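Side-chain contacts in BH1974 protein (Bacillus halodurans, PDB 3ON5), which probably serves as an XdhC-type accessory factor for molybdenum hydroxylases such as xanthine dehydrogenase, rather than as the catalytic enzyme: residues I268-F273 with Q277-F282; E298-L303 with D311-P316. One frame throughout, in Å; residues are numbered along the deposited sequence.

Contact 1: residues I268-F273 with Q277-F282; sequences IMTHHF and QEILHF
Ile-268 and Ile-279 lie alongside each other, pointing opposite ways, and this pair forms the apolar heart of the contact. With CG1 of Ile-268 anti to its carbonyl carbon (chi1 -47°) and the chain extended beyond it, CD1 reaches Ile-279 CG2 at 4.0 Å and runs on to CB of Leu-280 at 4.2 Å. The CG2 branch of Ile-268 lies 4.1 Å from Ile-279 CD1, and the same Ile-279 CD1 meets Thr-270 CG2 tip to tip at 3.9 Å. An alanine in place of Ile-268 lacks the CG1-CD1 arm and would probably leave a gap beside Ile-279 CG2 and Leu-280 CB, with the helix more weakly packed against the end of strand 265-268. Thr-270 turns its other branch to polar work: OG1 accepts from His-272 N (3.2 Å) in an ST turn and also bonds Asp-276. One turn into helix 273-283, Gln-277 N donates to Phe-273 O at 2.8 Å, and the Gln-277 amide lies obliquely to the Phe-273 ring, their planes 67° apart, NE2 lying 3.7 Å from CE1. In this Rossmann-type beta-alpha step, strand and helix are therefore joined by branched aliphatic packing, while hydrogen bonds fix the turn and the helix start.

Contact 2: residues E298-L303 with D311-P316; sequences ERTRRL and DHLYSP
Thr-300 carries the whole of this contact on the helix side, meeting Ser-315 with its hydroxyl and Leu-313 with its methyl. Two residues earlier, Glu-298 looks along its own helix instead: OE2 forms a salt bridge with NE of Arg-302 at 3.3 Å, its hydrogen bond weak. Arg-299 also turns to other partners, pairing with Asp-276 and with Asp-102 of the second subunit. At Thr-300 the helix faces the strand. CG2 sits anti to the backbone N and OG1 anti to the carbonyl carbon (chi1 -67°), which turns both branches toward the 311-316 segment. OG1 and Ser-315 OG are 2.8 Å apart in a hydrogen bond that either hydroxyl could donate. Ser-315 OG is also bonded to Ile-293 O, and Thr-300 OG1 has a weak bond to Ser-296 O, so each hydroxyl has a backbone carbonyl as second partner. Helix 297-304 is the crossover of a beta-alpha-beta unit in the Rossmann domain, leaving parallel strand 290-293 and returning to strand 313-314, outermost in this chain's sheet; the hydroxyl pair ties that crossover to the end of the returning strand. Beside it, Thr-300 CG2 lies 3.8 Å from Ser-315 CB and meets Leu-313 CD2 tip to tip at 3.9 Å. Leu-313, its CG anti to the backbone N (chi1 -178°), is further packed against Ile-291 and Ile-293. Farther along, the guanidinium of Arg-302 lays one face over CA of Arg-299.

How the contacts relate
Contact 1 precedes contact 2 along the chain, and their centres lie about 10 Å apart in the same Rossmann domain. The two helices meet at the end of 298-303: Leu-303 O is probably hydrogen-bonded by both His-281 NE2 at 2.8 Å and Gln-277 NE2 at 3.3 Å. Phe-273 fills the space beside them, its CZ 3.5 Å from Arg-302 C and its carbonyl O 3.4 Å from Leu-303 CD2. Asp-276, between the segments of contact 1, bonds Thr-270 there and pairs with Arg-299 of contact 2. Both contacts also border the second subunit, where Asp-102 takes a weak bond from Phe-273 N of contact 1 and pairs with Arg-299 of contact 2.

Contact 1: residues I268-F273 with Q277-F282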
loop_
_atom_site.group_PDB
_atom_site.type_symbol
_atom_site.label_atom_id
_atom_site.label_comp_id
_atom_site.label_asym_id
_atom_site.label_seq_id
_atom_site.Cartn_x
_atom_site.Cartn_y
_atom_site.Cartn_z
ATOM N N ILE A 268 9.433 -20.036 -34.359
ATOM C CA ILE A 268 9.546 -19.393 -35.669
ATOM C C ILE A 268 8.251 -18.623 -35.938
ATOM O O ILE A 268 7.212 -19.239 -36.209
ATOM C CB ILE A 268 9.841 -20.459 -36.779
ATOM C CG1 ILE A 268 10.966 -21.438 -36.386
ATOM C CG2 ILE A 268 10.130 -19.799 -38.102
ATOM C CD1 ILE A 268 11.250 -22.557 -37.423
HETATM N N MSE A 269 8.290 -17.283 -35.856
HETATM C CA MSE A 269 7.074 -16.482 -36.068
HETATM C C MSE A 269 7.403 -15.136 -36.696
HETATM O O MSE A 269 7.017 -14.080 -36.164
HETATM C CB MSE A 269 6.318 -16.285 -34.755
HETATM C CG MSE A 269 7.217 -16.028 -33.545
HETATM SE SE MSE A 269 6.149 -16.006 -31.941
HETATM C CE MSE A 269 5.186 -17.624 -32.191
ATOM N N THR A 270 8.077 -15.193 -37.867
ATOM C CA THR A 270 8.522 -14.009 -38.591
ATOM C C THR A 270 7.423 -13.480 -39.505
ATOM O O THR A 270 7.471 -12.308 -39.863
ATOM C CB THR A 270 9.798 -14.282 -39.417
ATOM O OG1 THR A 270 9.481 -15.059 -40.569
ATOM C CG2 THR A 270 10.912 -14.934 -38.615
ATOM N N HIS A 271 6.456 -14.342 -39.908
ATOM C CA HIS A 271 5.349 -14.036 -40.832
ATOM C C HIS A 271 5.881 -13.820 -42.249
ATOM O O HIS A 271 5.177 -13.270 -43.084
ATOM C CB HIS A 271 4.524 -12.810 -40.379
ATOM C CG HIS A 271 3.866 -12.975 -39.047
ATOM N ND1 HIS A 271 2.672 -13.643 -38.921
ATOM C CD2 HIS A 271 4.239 -12.514 -37.830
ATOM C CE1 HIS A 271 2.358 -13.590 -37.635
ATOM N NE2 HIS A 271 3.276 -12.926 -36.934
ATOM N N HIS A 272 7.125 -14.247 -42.508
ATOM C CA HIS A 272 7.848 -14.180 -43.787
ATOM C C HIS A 272 8.261 -15.563 -44.161
ATOM O O HIS A 272 9.083 -16.157 -43.464
ATOM C CB HIS A 272 9.063 -13.240 -43.712
ATOM C CG HIS A 272 8.718 -11.790 -43.596
ATOM N ND1 HIS A 272 8.279 -11.241 -42.393
ATOM C CD2 HIS A 272 8.822 -10.804 -44.517
ATOM C CE1 HIS A 272 8.081 -9.956 -42.638
ATOM N NE2 HIS A 272 8.402 -9.643 -43.902
ATOM N N PHE A 273 7.666 -16.095 -45.235
ATOM C CA PHE A 273 7.854 -17.458 -45.705
ATOM C C PHE A 273 9.329 -17.791 -45.943
ATOM O O PHE A 273 9.816 -18.763 -45.373
ATOM C CB PHE A 273 7.063 -17.696 -46.994
ATOM C CG PHE A 273 7.003 -19.152 -47.394
ATOM C CD1 PHE A 273 7.975 -19.705 -48.227
ATOM C CD2 PHE A 273 5.968 -19.971 -46.951
ATOM C CE1 PHE A 273 7.928 -21.051 -48.581
ATOM C CE2 PHE A 273 5.909 -21.314 -47.330
ATOM C CZ PHE A 273 6.889 -21.845 -48.141
ATOM N N GLN A 277 11.475 -20.395 -43.794
ATOM C CA GLN A 277 12.045 -21.512 -44.514
ATOM C C GLN A 277 13.566 -21.601 -44.290
ATOM O O GLN A 277 14.036 -22.722 -44.117
ATOM C CB GLN A 277 11.730 -21.400 -46.001
ATOM C CG GLN A 277 11.983 -22.700 -46.735
ATOM C CD GLN A 277 11.651 -22.601 -48.185
ATOM O OE1 GLN A 277 12.276 -21.840 -48.932
ATOM N NE2 GLN A 277 10.709 -23.432 -48.628
ATOM N N GLU A 278 14.340 -20.469 -44.249
ATOM C CA GLU A 278 15.789 -20.641 -44.020
ATOM C C GLU A 278 16.011 -21.080 -42.581
ATOM O O GLU A 278 16.833 -21.969 -42.366
ATOM C CB GLU A 278 16.705 -19.423 -44.386
ATOM C CG GLU A 278 16.672 -18.106 -43.602
ATOM C CD GLU A 278 17.641 -17.047 -44.142
ATOM O OE1 GLU A 278 18.270 -17.317 -45.193
ATOM O OE2 GLU A 278 17.769 -15.950 -43.537
ATOM N N ILE A 279 15.205 -20.554 -41.620
ATOM C CA ILE A 279 15.327 -20.922 -40.197
ATOM C C ILE A 279 15.058 -22.437 -40.020
ATOM O O ILE A 279 15.919 -23.139 -39.489
ATOM C CB ILE A 279 14.409 -20.083 -39.292
ATOM C CG1 ILE A 279 14.645 -18.574 -39.496
ATOM C CG2 ILE A 279 14.616 -20.484 -37.827
ATOM C CD1 ILE A 279 13.566 -17.703 -38.991
ATOM N N LEU A 280 13.910 -22.927 -40.517
ATOM C CA LEU A 280 13.516 -24.329 -40.412
ATOM C C LEU A 280 14.525 -25.280 -41.089
ATOM O O LEU A 280 14.926 -26.261 -40.471
ATOM C CB LEU A 280 12.132 -24.526 -41.034
ATOM C CG LEU A 280 11.549 -25.947 -41.006
ATOM C CD1 LEU A 280 11.403 -26.468 -39.588
ATOM C CD2 LEU A 280 10.222 -25.984 -41.735
ATOM N N HIS A 281 14.936 -24.989 -42.332
ATOM C CA HIS A 281 15.872 -25.813 -43.094
ATOM C C HIS A 281 17.206 -25.934 -42.389
ATOM O O HIS A 281 17.839 -26.974 -42.509
ATOM C CB HIS A 281 16.072 -25.246 -44.494
ATOM C CG HIS A 281 14.950 -25.586 -45.437
ATOM N ND1 HIS A 281 15.193 -26.143 -46.681
ATOM C CD2 HIS A 281 13.612 -25.529 -45.247
ATOM C CE1 HIS A 281 13.999 -26.352 -47.223
ATOM N NE2 HIS A 281 13.020 -26.004 -46.394
ATOM N N PHE A 282 17.619 -24.910 -41.623
ATOM C CA PHE A 282 18.880 -24.937 -40.892
ATOM C C PHE A 282 18.776 -25.876 -39.694
ATOM O O PHE A 282 19.696 -26.653 -39.448
ATOM C CB PHE A 282 19.282 -23.519 -40.441
ATOM C CG PHE A 282 20.544 -23.458 -39.617
ATOM C CD1 PHE A 282 20.505 -23.642 -38.235
ATOM C CD2 PHE A 282 21.773 -23.204 -40.215
ATOM C CE1 PHE A 282 21.683 -23.606 -37.474
ATOM C CE2 PHE A 282 22.947 -23.165 -39.453
ATOM C CZ PHE A 282 22.897 -23.377 -38.092
#

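Contact 2: residues E298-L303 with D311-P316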
loop_
_atom_site.group_PDB
_atom_site.type_symbol
_atom_site.label_atom_id
_atom_site.label_comp_id
_atom_site.label_asym_id
_atom_site.label_seq_id
_atom_site.Cartn_x
_atom_site.Cartn_y
_atom_site.Cartn_z
ATOM N N GLU A 298 -0.395 -26.784 -43.684
ATOM C CA GLU A 298 -0.178 -26.616 -45.139
ATOM C C GLU A 298 1.011 -25.682 -45.417
ATOM O O GLU A 298 1.821 -25.985 -46.303
ATOM C CB GLU A 298 -1.450 -26.070 -45.825
ATOM C CG GLU A 298 -1.297 -25.553 -47.255
ATOM C CD GLU A 298 -0.942 -26.505 -48.390
ATOM O OE1 GLU A 298 -1.293 -27.705 -48.298
ATOM O OE2 GLU A 298 -0.348 -26.040 -49.391
ATOM N N ARG A 299 1.096 -24.550 -44.674
ATOM C CA ARG A 299 2.172 -23.564 -44.810
ATOM C C ARG A 299 3.494 -24.186 -44.449
ATOM O O ARG A 299 4.475 -24.001 -45.158
ATOM C CB ARG A 299 1.895 -22.354 -43.914
ATOM C CG ARG A 299 2.380 -21.049 -44.506
ATOM C CD ARG A 299 2.377 -19.954 -43.469
ATOM N NE ARG A 299 3.685 -19.880 -42.823
ATOM C CZ ARG A 299 4.615 -18.979 -43.124
ATOM N NH1 ARG A 299 4.357 -18.015 -43.998
ATOM N NH2 ARG A 299 5.791 -19.009 -42.523
ATOM N N THR A 300 3.497 -24.968 -43.355
ATOM C CA THR A 300 4.663 -25.643 -42.793
ATOM C C THR A 300 5.019 -26.840 -43.721
ATOM O O THR A 300 6.204 -27.171 -43.814
ATOM C CB THR A 300 4.375 -26.011 -41.333
ATOM O OG1 THR A 300 4.266 -24.772 -40.615
ATOM C CG2 THR A 300 5.478 -26.848 -40.692
ATOM N N ARG A 301 4.038 -27.422 -44.453
ATOM C CA ARG A 301 4.309 -28.445 -45.471
ATOM C C ARG A 301 5.034 -27.788 -46.655
ATOM O O ARG A 301 5.983 -28.365 -47.201
ATOM C CB ARG A 301 3.033 -29.171 -45.936
ATOM C CG ARG A 301 2.691 -30.387 -45.079
ATOM C CD ARG A 301 1.595 -31.281 -45.661
ATOM N NE ARG A 301 0.248 -30.696 -45.612
ATOM C CZ ARG A 301 -0.647 -30.919 -44.652
ATOM N NH1 ARG A 301 -0.345 -31.697 -43.620
ATOM N NH2 ARG A 301 -1.840 -30.343 -44.704
ATOM N N ARG A 302 4.615 -26.547 -47.009
ATOM C CA ARG A 302 5.230 -25.767 -48.079
ATOM C C ARG A 302 6.642 -25.333 -47.652
ATOM O O ARG A 302 7.557 -25.376 -48.475
ATOM C CB ARG A 302 4.359 -24.563 -48.476
ATOM C CG ARG A 302 3.201 -24.967 -49.389
ATOM C CD ARG A 302 2.349 -23.822 -49.913
ATOM N NE ARG A 302 1.419 -23.291 -48.911
ATOM C CZ ARG A 302 1.548 -22.114 -48.298
ATOM N NH1 ARG A 302 2.549 -21.297 -48.614
ATOM N NH2 ARG A 302 0.651 -21.724 -47.398
ATOM N N LEU A 303 6.828 -24.989 -46.354
ATOM C CA LEU A 303 8.122 -24.615 -45.770
ATOM C C LEU A 303 9.122 -25.780 -45.846
ATOM O O LEU A 303 10.290 -25.558 -46.184
ATOM C CB LEU A 303 7.975 -24.157 -44.298
ATOM C CG LEU A 303 7.377 -22.778 -44.022
ATOM C CD1 LEU A 303 7.220 -22.565 -42.551
ATOM C CD2 LEU A 303 8.262 -21.673 -44.547
ATOM N N ASP A 311 11.826 -34.177 -35.612
ATOM C CA ASP A 311 11.162 -35.007 -34.606
ATOM C C ASP A 311 10.213 -34.199 -33.716
ATOM O O ASP A 311 9.110 -34.683 -33.450
ATOM C CB ASP A 311 12.206 -35.703 -33.722
ATOM C CG ASP A 311 13.191 -36.550 -34.499
ATOM O OD1 ASP A 311 12.738 -37.365 -35.350
ATOM O OD2 ASP A 311 14.413 -36.420 -34.247
ATOM N N HIS A 312 10.621 -32.982 -33.270
ATOM C CA HIS A 312 9.792 -32.221 -32.344
ATOM C C HIS A 312 9.272 -30.926 -32.983
ATOM O O HIS A 312 9.398 -29.832 -32.423
ATOM C CB HIS A 312 10.577 -31.926 -31.060
ATOM C CG HIS A 312 11.121 -33.176 -30.437
ATOM N ND1 HIS A 312 12.426 -33.575 -30.654
ATOM C CD2 HIS A 312 10.486 -34.138 -29.726
ATOM C CE1 HIS A 312 12.563 -34.731 -30.021
ATOM N NE2 HIS A 312 11.422 -35.113 -29.453
ATOM N N LEU A 313 8.602 -31.084 -34.120
ATOM C CA LEU A 313 7.965 -29.995 -34.834
ATOM C C LEU A 313 6.515 -29.871 -34.381
ATOM O O LEU A 313 5.813 -30.879 -34.275
ATOM C CB LEU A 313 8.058 -30.214 -36.345
ATOM C CG LEU A 313 7.465 -29.113 -37.224
ATOM C CD1 LEU A 313 8.193 -27.790 -37.018
ATOM C CD2 LEU A 313 7.420 -29.529 -38.674
ATOM N N TYR A 314 6.077 -28.640 -34.086
ATOM C CA TYR A 314 4.728 -28.334 -33.631
ATOM C C TYR A 314 4.147 -27.250 -34.516
ATOM O O TYR A 314 4.537 -26.084 -34.435
ATOM C CB TYR A 314 4.732 -27.920 -32.147
ATOM C CG TYR A 314 5.118 -29.036 -31.203
ATOM C CD1 TYR A 314 6.455 -29.359 -30.979
ATOM C CD2 TYR A 314 4.153 -29.741 -30.493
ATOM C CE1 TYR A 314 6.817 -30.392 -30.113
ATOM C CE2 TYR A 314 4.502 -30.775 -29.623
ATOM C CZ TYR A 314 5.834 -31.107 -29.446
ATOM O OH TYR A 314 6.170 -32.141 -28.607
ATOM N N SER A 315 3.284 -27.664 -35.436
ATOM C CA SER A 315 2.574 -26.753 -36.327
ATOM C C SER A 315 1.186 -27.336 -36.571
ATOM O O SER A 315 1.099 -28.487 -37.002
ATOM C CB SER A 315 3.328 -26.486 -37.627
ATOM O OG SER A 315 2.829 -25.320 -38.266
ATOM N N PRO A 316 0.097 -26.620 -36.171
ATOM C CA PRO A 316 0.062 -25.241 -35.636
ATOM C C PRO A 316 0.647 -25.194 -34.228
ATOM O O PRO A 316 0.621 -26.184 -33.480
ATOM C CB PRO A 316 -1.435 -24.882 -35.668
ATOM C CG PRO A 316 -2.062 -25.884 -36.588
ATOM C CD PRO A 316 -1.270 -27.132 -36.357
#